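Putative mandelate racemase (Zymomonas mobilis, PDB 2OX4) probably acts as a magnesium-dependent racemase or dehydratase-type lyase of the enolase superfamily, although its substrate is not established. Local coordinates at residues E351-V363 with L372-I386. Residues are numbered along the deposited sequence; the frame is centred on the assembly and turned at random.
Sequences EYEELCVHNYQPV and LPGIGQDITEKLYQI
Q377 grips the backbone of H358 at two points through its amide. OE1 of Q377 receives H358 N at 3.0 Å, in the carbonyl plane and on a lone pair, while NE2 donates to H358 O at 2.7 Å. With chi1 at -170° the chain leaves along the carbonyl side of Q377, and a bend at chi2 (55°) turns the amide onto H358. D378 N also donates to OE1, so two backbone N-H groups on this oxygen fix the amide's rotation. A leucine here would probably leave the N-H and C=O of H358 without these mates and D378 N without its acceptor.

C356 and I379 form a single non-hydrogen-bonded antiparallel bridge: their CA atoms lie 4.4 Å apart, flanked by V357 N to D378 O (3.0 Å, 167° at the hydrogen) and T380 N to L355 O (3.1 Å).

Y360 OH donates to G376 O at 2.6 Å, on a lone pair of that oxygen, which itself lies at the edge of the Y360 ring, in its plane; T380 OG1 donates to E354 O at 2.9 Å. A water also links E354 O to K382 NZ. R16 is the main partner of the E354 carboxylate, salt-bridged to OE2; K382 NZ makes only a long salt bridge to OE1.

Apolar contact gathers on L355, whose CD2 touches I386 CD1 at 3.7 Å and also meets L383 CD1. Strands 5-13 and 24-30 back this cluster through F11, V13 and L25, while V323 of helix 322-333 packs against C356 and Q377. Away from the magnesium site, the contact joins the loop running from helix 350-353 back toward strand 366-367 to the segment that then leaves for strand 387-393, the C-terminal return to the capping domain characteristic of the enolase superfamily.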
loop_
_atom_site.group_PDB
_atom_site.type_symbol
_atom_site.label_atom_id
_atom_site.label_comp_id
_atom_site.label_asym_id
_atom_site.label_seq_id
_atom_site.Cartn_x
_atom_site.Cartn_y
_atom_site.Cartn_z
ATOM N N GLU C 351 4.102 -48.167 21.465
ATOM C CA GLU C 351 4.661 -48.216 20.100
ATOM C C GLU C 351 5.688 -47.103 19.858
ATOM O O GLU C 351 6.584 -47.238 19.016
ATOM C CB GLU C 351 3.555 -48.114 19.056
ATOM C CG GLU C 351 2.677 -46.855 19.154
ATOM C CD GLU C 351 1.319 -47.085 18.548
ATOM O OE1 GLU C 351 0.814 -46.189 17.837
ATOM O OE2 GLU C 351 0.767 -48.183 18.767
ATOM N N TYR C 352 5.542 -46.005 20.590
ATOM C CA TYR C 352 6.520 -44.921 20.536
ATOM C C TYR C 352 7.648 -45.084 21.561
ATOM O O TYR C 352 8.820 -44.878 21.231
ATOM C CB TYR C 352 5.834 -43.551 20.596
ATOM C CG TYR C 352 5.470 -43.031 19.213
ATOM C CD1 TYR C 352 4.175 -43.160 18.703
ATOM C CD2 TYR C 352 6.440 -42.443 18.402
ATOM C CE1 TYR C 352 3.857 -42.692 17.414
ATOM C CE2 TYR C 352 6.138 -41.979 17.132
ATOM C CZ TYR C 352 4.852 -42.105 16.638
ATOM O OH TYR C 352 4.582 -41.632 15.367
ATOM N N GLU C 353 7.310 -45.495 22.782
ATOM C CA GLU C 353 8.329 -45.759 23.813
ATOM C C GLU C 353 9.453 -46.720 23.408
ATOM O O GLU C 353 10.596 -46.520 23.795
ATOM C CB GLU C 353 7.691 -46.220 25.128
ATOM C CG GLU C 353 6.762 -45.198 25.755
ATOM C CD GLU C 353 5.851 -45.793 26.825
ATOM O OE1 GLU C 353 6.372 -46.256 27.866
ATOM O OE2 GLU C 353 4.613 -45.788 26.624
ATOM N N GLU C 354 9.136 -47.763 22.637
ATOM C CA GLU C 354 10.122 -48.807 22.304
ATOM C C GLU C 354 11.201 -48.367 21.303
ATOM O O GLU C 354 12.184 -49.085 21.065
ATOM C CB GLU C 354 9.421 -50.064 21.785
ATOM C CG GLU C 354 8.721 -49.873 20.434
ATOM C CD GLU C 354 8.076 -51.154 19.905
ATOM O OE1 GLU C 354 8.270 -52.230 20.513
ATOM O OE2 GLU C 354 7.374 -51.090 18.870
ATOM N N LEU C 355 11.012 -47.185 20.721
ATOM C CA LEU C 355 11.857 -46.717 19.625
ATOM C C LEU C 355 13.148 -46.061 20.092
ATOM O O LEU C 355 14.123 -46.019 19.337
ATOM C CB LEU C 355 11.080 -45.747 18.724
ATOM C CG LEU C 355 9.804 -46.296 18.086
ATOM C CD1 LEU C 355 9.109 -45.210 17.268
ATOM C CD2 LEU C 355 10.123 -47.509 17.223
ATOM N N CYS C 356 13.153 -45.542 21.322
ATOM C CA CYS C 356 14.290 -44.775 21.830
ATOM C C CYS C 356 14.797 -45.255 23.184
ATOM O O CYS C 356 14.031 -45.770 24.002
ATOM C CB CYS C 356 13.932 -43.287 21.945
ATOM S SG CYS C 356 13.513 -42.505 20.378
ATOM N N VAL C 357 16.089 -45.040 23.416
ATOM C CA VAL C 357 16.765 -45.420 24.653
ATOM C C VAL C 357 16.249 -44.679 25.897
ATOM O O VAL C 357 15.996 -45.313 26.931
ATOM C CB VAL C 357 18.304 -45.286 24.500
ATOM C CG1 VAL C 357 19.022 -45.515 25.823
ATOM C CG2 VAL C 357 18.814 -46.267 23.449
ATOM N N HIS C 358 16.082 -43.354 25.794
ATOM C CA HIS C 358 15.555 -42.538 26.902
ATOM C C HIS C 358 14.125 -42.105 26.644
ATOM O O HIS C 358 13.787 -41.701 25.536
ATOM C CB HIS C 358 16.417 -41.297 27.130
ATOM C CG HIS C 358 17.879 -41.586 27.205
ATOM N ND1 HIS C 358 18.458 -42.212 28.288
ATOM C CD2 HIS C 358 18.879 -41.362 26.320
ATOM C CE1 HIS C 358 19.753 -42.348 28.074
ATOM N NE2 HIS C 358 20.036 -41.837 26.890
ATOM N N ASN C 359 13.286 -42.187 27.672
ATOM C CA ASN C 359 11.917 -41.709 27.564
ATOM C C ASN C 359 11.743 -40.437 28.393
ATOM O O ASN C 359 11.357 -40.496 29.563
ATOM C CB ASN C 359 10.943 -42.803 28.017
ATOM C CG ASN C 359 9.482 -42.431 27.793
ATOM O OD1 ASN C 359 9.156 -41.517 27.025
ATOM N ND2 ASN C 359 8.593 -43.151 28.463
ATOM N N TYR C 360 12.032 -39.289 27.782
ATOM C CA TYR C 360 11.949 -38.009 28.485
ATOM C C TYR C 360 10.495 -37.615 28.635
ATOM O O TYR C 360 9.764 -37.528 27.640
ATOM C CB TYR C 360 12.713 -36.910 27.732
ATOM C CG TYR C 360 14.201 -37.117 27.713
ATOM C CD1 TYR C 360 14.977 -36.869 28.848
ATOM C CD2 TYR C 360 14.838 -37.572 26.565
ATOM C CE1 TYR C 360 16.356 -37.071 28.837
ATOM C CE2 TYR C 360 16.208 -37.772 26.543
ATOM C CZ TYR C 360 16.964 -37.525 27.676
ATOM O OH TYR C 360 18.327 -37.728 27.652
ATOM N N GLN C 361 10.073 -37.405 29.881
ATOM C CA GLN C 361 8.688 -37.027 30.186
ATOM C C GLN C 361 8.679 -35.837 31.133
ATOM O O GLN C 361 9.611 -35.662 31.919
ATOM C CB GLN C 361 7.923 -38.201 30.822
ATOM C CG GLN C 361 7.656 -39.382 29.887
ATOM C CD GLN C 361 6.653 -39.057 28.796
ATOM O OE1 GLN C 361 5.684 -38.323 29.019
ATOM N NE2 GLN C 361 6.876 -39.612 27.611
ATOM N N PRO C 362 7.629 -34.993 31.058
ATOM C CA PRO C 362 7.549 -33.878 31.985
ATOM C C PRO C 362 7.387 -34.369 33.423
ATOM O O PRO C 362 6.902 -35.481 33.645
ATOM C CB PRO C 362 6.283 -33.145 31.540
ATOM C CG PRO C 362 6.098 -33.553 30.127
ATOM C CD PRO C 362 6.491 -34.992 30.127
ATOM N N VAL C 363 7.828 -33.551 34.367
ATOM C CA VAL C 363 7.547 -33.751 35.793
ATOM C C VAL C 363 6.740 -32.567 36.318
ATOM O O VAL C 363 7.197 -31.415 36.267
ATOM C CB VAL C 363 8.866 -33.871 36.600
ATOM C CG1 VAL C 363 8.593 -34.092 38.092
ATOM C CG2 VAL C 363 9.755 -34.976 36.026
ATOM N N LEU C 372 23.014 -34.699 28.595
ATOM C CA LEU C 372 23.971 -35.642 28.014
ATOM C C LEU C 372 24.639 -34.980 26.802
ATOM O O LEU C 372 24.136 -33.966 26.306
ATOM C CB LEU C 372 23.240 -36.921 27.580
ATOM C CG LEU C 372 22.595 -37.776 28.675
ATOM C CD1 LEU C 372 21.785 -38.922 28.058
ATOM C CD2 LEU C 372 23.663 -38.319 29.615
ATOM N N PRO C 373 25.785 -35.518 26.335
ATOM C CA PRO C 373 26.336 -34.998 25.065
ATOM C C PRO C 373 25.366 -35.155 23.885
ATOM O O PRO C 373 24.614 -36.123 23.837
ATOM C CB PRO C 373 27.588 -35.849 24.844
ATOM C CG PRO C 373 27.974 -36.328 26.230
ATOM C CD PRO C 373 26.661 -36.556 26.932
ATOM N N GLY C 374 25.386 -34.202 22.952
ATOM C CA GLY C 374 24.523 -34.280 21.761
ATOM C C GLY C 374 23.084 -33.922 22.109
ATOM O O GLY C 374 22.837 -33.131 23.030
ATOM N N ILE C 375 22.117 -34.510 21.401
ATOM C CA ILE C 375 20.704 -34.237 21.722
ATOM C C ILE C 375 20.248 -35.030 22.955
ATOM O O ILE C 375 19.209 -34.734 23.537
ATOM C CB ILE C 375 19.739 -34.494 20.517
ATOM C CG1 ILE C 375 19.714 -35.985 20.152
ATOM C CG2 ILE C 375 20.105 -33.596 19.311
ATOM C CD1 ILE C 375 18.688 -36.343 19.056
ATOM N N GLY C 376 21.044 -36.027 23.355
ATOM C CA GLY C 376 20.733 -36.824 24.547
ATOM C C GLY C 376 19.746 -37.948 24.291
ATOM O O GLY C 376 18.987 -38.333 25.177
ATOM N N GLN C 377 19.768 -38.484 23.074
ATOM C CA GLN C 377 18.822 -39.511 22.677
ATOM C C GLN C 377 19.511 -40.476 21.735
ATOM O O GLN C 377 20.471 -40.098 21.055
ATOM C CB GLN C 377 17.591 -38.885 22.021
ATOM C CG GLN C 377 16.406 -39.843 21.769
ATOM C CD GLN C 377 15.953 -40.549 23.034
ATOM O OE1 GLN C 377 16.561 -41.532 23.456
ATOM N NE2 GLN C 377 14.889 -40.043 23.649
ATOM N N ASP C 378 19.026 -41.718 21.698
ATOM C CA ASP C 378 19.474 -42.687 20.705
ATOM C C ASP C 378 18.295 -43.588 20.333
ATOM O O ASP C 378 17.313 -43.691 21.071
ATOM C CB ASP C 378 20.624 -43.519 21.287
ATOM C CG ASP C 378 21.570 -44.080 20.219
ATOM O OD1 ASP C 378 21.243 -44.096 19.005
ATOM O OD2 ASP C 378 22.662 -44.522 20.621
ATOM N N ILE C 379 18.385 -44.229 19.181
ATOM C CA ILE C 379 17.415 -45.251 18.815
ATOM C C ILE C 379 17.825 -46.583 19.450
ATOM O O ILE C 379 18.983 -46.773 19.829
ATOM C CB ILE C 379 17.295 -45.401 17.295
ATOM C CG1 ILE C 379 18.689 -45.583 16.658
ATOM C CG2 ILE C 379 16.559 -44.179 16.721
ATOM C CD1 ILE C 379 18.672 -46.106 15.234
ATOM N N THR C 380 16.856 -47.480 19.571
ATOM C CA THR C 380 17.090 -48.832 20.063
ATOM C C THR C 380 17.533 -49.762 18.928
ATOM O O THR C 380 17.285 -49.482 17.744
ATOM C CB THR C 380 15.814 -49.381 20.721
ATOM O OG1 THR C 380 14.734 -49.360 19.776
ATOM C CG2 THR C 380 15.433 -48.522 21.931
ATOM N N GLU C 381 18.178 -50.875 19.278
ATOM C CA GLU C 381 18.634 -51.834 18.262
ATOM C C GLU C 381 17.473 -52.468 17.503
ATOM O O GLU C 381 17.647 -52.916 16.370
ATOM C CB GLU C 381 19.515 -52.933 18.869
ATOM C CG GLU C 381 20.851 -52.447 19.419
ATOM C CD GLU C 381 21.855 -52.151 18.323
ATOM O OE1 GLU C 381 22.268 -50.978 18.198
ATOM O OE2 GLU C 381 22.227 -53.087 17.584
ATOM N N LYS C 382 16.300 -52.500 18.136
ATOM C CA LYS C 382 15.092 -53.078 17.544
ATOM C C LYS C 382 14.717 -52.411 16.217
ATOM O O LYS C 382 14.106 -53.043 15.348
ATOM C CB LYS C 382 13.910 -52.947 18.509
ATOM C CG LYS C 382 12.960 -54.141 18.492
ATOM C CD LYS C 382 11.540 -53.755 18.903
ATOM C CE LYS C 382 11.523 -52.864 20.137
ATOM N NZ LYS C 382 11.901 -53.589 21.388
ATOM N N LEU C 383 15.083 -51.136 16.064
ATOM C CA LEU C 383 14.739 -50.380 14.860
ATOM C C LEU C 383 15.100 -51.080 13.568
ATOM O O LEU C 383 14.355 -51.004 12.600
ATOM C CB LEU C 383 15.359 -48.985 14.882
ATOM C CG LEU C 383 14.264 -47.941 15.086
ATOM C CD1 LEU C 383 13.977 -47.823 16.579
ATOM C CD2 LEU C 383 14.701 -46.631 14.497
ATOM N N TYR C 384 16.226 -51.795 13.567
ATOM C CA TYR C 384 16.691 -52.520 12.387
ATOM C C TYR C 384 15.699 -53.596 11.941
ATOM O O TYR C 384 15.612 -53.919 10.761
ATOM C CB TYR C 384 18.074 -53.137 12.653
ATOM C CG TYR C 384 19.171 -52.103 12.780
ATOM C CD1 TYR C 384 19.433 -51.466 14.005
ATOM C CD2 TYR C 384 19.936 -51.738 11.672
ATOM C CE1 TYR C 384 20.439 -50.500 14.113
ATOM C CE2 TYR C 384 20.940 -50.780 11.772
ATOM C CZ TYR C 384 21.185 -50.165 12.989
ATOM O OH TYR C 384 22.176 -49.212 13.071
ATOM N N GLN C 385 14.940 -54.131 12.889
ATOM C CA GLN C 385 14.004 -55.214 12.604
ATOM C C GLN C 385 12.569 -54.731 12.357
ATOM O O GLN C 385 11.736 -55.476 11.845
ATOM C CB GLN C 385 14.030 -56.239 13.742
ATOM C CG GLN C 385 15.129 -57.293 13.610
ATOM C CD GLN C 385 15.066 -58.064 12.298
ATOM O OE1 GLN C 385 15.869 -57.838 11.391
ATOM N NE2 GLN C 385 14.106 -58.979 12.192
ATOM N N ILE C 386 12.275 -53.489 12.729
ATOM C CA ILE C 386 10.905 -52.969 12.639
ATOM C C ILE C 386 10.811 -51.735 11.716
ATOM O O ILE C 386 9.910 -50.901 11.862
ATOM C CB ILE C 386 10.282 -52.675 14.032
ATOM C CG1 ILE C 386 11.092 -51.608 14.790
ATOM C CG2 ILE C 386 10.156 -53.964 14.863
ATOM C CD1 ILE C 386 10.285 -50.927 15.868
HETATM O O HOH W 1 13.297 -51.282 22.411
#